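Local coordinates for NADB-Rossmann Superfamily protein (Streptococcus agalactiae, PDB 3LEC) that probably methylates N1 of adenine 22 in tRNA, and binds zinc, at residues S9-K14 and D147-E151. Residues are numbered along the deposited sequence; the frame is centred on the assembly and turned at random.
Sequences SKRLQK and DILTE. With SO4 (sulfate ion), chain E.
Leu149 lays its CD1 methyl against the first turn of helix 10-16, 3.8 Å from Arg11 CA, while its CD2 reaches back along Lys14. The Lys14 chain runs the other way past this leucine, with CD 3.8 Å from Leu149 CB, and then crosses Asp147, whose OD2 lies 3.5 Å from the same CD. The charged ends stay apart: Lys14 NZ is 4.7 Å from Asp147 OD2, so any attraction there is probably long-range. Strand 141-150 is an outermost strand of the seven-stranded mixed sheet, which has a Rossmann-like methyltransferase strand order, 3-2-1-4-5-7-6; residues 10-14 of the helix preceding strand 23-28 run roughly antiparallel to residues 147-150, at 158°. On the other face of strand 141-150, Ile148 packs against helix 185-204. Just after Thr150, Glu151 OE1 receives Arg11 N at 3.0 Å, met nearly along the C-O axis with an N-H...O angle of 159°. This carboxylate thus takes up a backbone N-H of the first helical turn, whose N-cap, Ser9, accepts weakly from Leu12 N. A water in the plane of the Arg11 guanidinium accepts from NE and donates to Glu151 OE2, 2.6 Å away, coupling two charged groups that do not touch; Arg11 NH1 bonds instead to Gln124. Lys10, bent at chi3 (69°), carries NZ across to a weak bond with Thr150 O and a firmer one, 2.9 Å, to O3 of a sulfate probably derived from the crystallisation liquor.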
# COMPACT_ATOMS: atom_id res chain seq x y z
N SER A 9 9.58 -2.06 -11.17
CA SER A 9 9.00 -3.40 -10.98
C SER A 9 7.49 -3.32 -11.25
O SER A 9 6.93 -2.22 -11.20
CB SER A 9 9.29 -3.87 -9.54
OG SER A 9 8.70 -2.99 -8.57
N LYS A 10 6.82 -4.44 -11.56
CA LYS A 10 5.35 -4.38 -11.74
C LYS A 10 4.64 -3.78 -10.54
O LYS A 10 3.71 -2.97 -10.67
CB LYS A 10 4.77 -5.77 -12.05
CG LYS A 10 5.15 -6.27 -13.43
CD LYS A 10 4.69 -7.72 -13.69
CE LYS A 10 3.18 -7.82 -13.78
NZ LYS A 10 2.76 -9.17 -14.28
N ARG A 11 5.08 -4.18 -9.35
CA ARG A 11 4.47 -3.76 -8.12
C ARG A 11 4.50 -2.24 -8.02
O ARG A 11 3.47 -1.60 -7.79
CB ARG A 11 5.19 -4.43 -6.94
CG ARG A 11 4.71 -4.04 -5.54
CD ARG A 11 5.60 -4.68 -4.49
NE ARG A 11 6.97 -4.16 -4.55
CZ ARG A 11 7.47 -3.18 -3.80
NH1 ARG A 11 6.74 -2.59 -2.87
NH2 ARG A 11 8.72 -2.79 -3.96
N LEU A 12 5.68 -1.65 -8.20
CA LEU A 12 5.81 -0.21 -8.09
C LEU A 12 5.19 0.54 -9.29
O LEU A 12 4.67 1.64 -9.13
CB LEU A 12 7.27 0.19 -7.92
CG LEU A 12 7.94 -0.19 -6.59
CD1 LEU A 12 9.33 0.43 -6.58
CD2 LEU A 12 7.18 0.28 -5.39
N GLN A 13 5.25 -0.08 -10.46
CA GLN A 13 4.62 0.50 -11.67
C GLN A 13 3.13 0.65 -11.47
O GLN A 13 2.56 1.67 -11.84
CB GLN A 13 4.91 -0.33 -12.93
CG GLN A 13 4.34 0.29 -14.27
CD GLN A 13 4.90 1.67 -14.55
OE1 GLN A 13 4.13 2.65 -14.70
NE2 GLN A 13 6.23 1.78 -14.65
N LYS A 14 2.51 -0.40 -10.94
CA LYS A 14 1.07 -0.36 -10.69
C LYS A 14 0.66 0.65 -9.60
O LYS A 14 -0.41 1.23 -9.67
CB LYS A 14 0.53 -1.78 -10.50
CG LYS A 14 0.56 -2.51 -11.85
CD LYS A 14 0.25 -3.99 -11.79
CE LYS A 14 0.57 -4.66 -13.14
NZ LYS A 14 -0.46 -4.34 -14.17
N ASP A 147 -6.15 -2.96 -6.84
CA ASP A 147 -5.59 -3.84 -7.83
C ASP A 147 -4.90 -4.99 -7.10
O ASP A 147 -4.47 -4.81 -5.99
CB ASP A 147 -4.56 -3.11 -8.70
CG ASP A 147 -4.11 -3.94 -9.89
OD1 ASP A 147 -4.94 -4.59 -10.54
OD2 ASP A 147 -2.90 -3.92 -10.18
N ILE A 148 -4.87 -6.15 -7.72
CA ILE A 148 -4.04 -7.26 -7.23
C ILE A 148 -3.21 -7.73 -8.42
O ILE A 148 -3.73 -7.88 -9.54
CB ILE A 148 -4.87 -8.39 -6.58
CG1 ILE A 148 -3.94 -9.42 -5.92
CG2 ILE A 148 -5.85 -9.06 -7.60
CD1 ILE A 148 -4.65 -10.43 -5.04
N LEU A 149 -1.92 -7.91 -8.18
CA LEU A 149 -0.96 -8.19 -9.23
C LEU A 149 -0.06 -9.33 -8.80
O LEU A 149 0.03 -9.61 -7.61
CB LEU A 149 -0.12 -6.93 -9.49
CG LEU A 149 0.81 -6.46 -8.37
CD1 LEU A 149 2.25 -6.71 -8.82
CD2 LEU A 149 0.60 -4.97 -8.05
N THR A 150 0.62 -9.96 -9.76
CA THR A 150 1.54 -11.07 -9.50
C THR A 150 2.98 -10.74 -9.94
O THR A 150 3.19 -10.05 -10.94
CB THR A 150 1.12 -12.36 -10.26
OG1 THR A 150 1.41 -12.21 -11.66
CG2 THR A 150 -0.33 -12.63 -10.08
N GLU A 151 3.96 -11.23 -9.18
CA GLU A 151 5.36 -10.87 -9.39
C GLU A 151 6.31 -11.59 -8.42
O GLU A 151 6.37 -11.25 -7.23
CB GLU A 151 5.49 -9.36 -9.24
CG GLU A 151 6.78 -8.78 -9.63
CD GLU A 151 7.15 -7.72 -8.66
OE1 GLU A 151 6.94 -6.54 -8.97
OE2 GLU A 151 7.59 -8.07 -7.54
S SO4 E . 5.87 -11.08 -15.01
O1 SO4 E . 5.31 -12.42 -14.88
O2 SO4 E . 7.19 -11.14 -15.65
O3 SO4 E . 4.97 -10.30 -15.84
O4 SO4 E . 6.03 -10.46 -13.70
O HOH W 1 8.41 -5.87 -6.51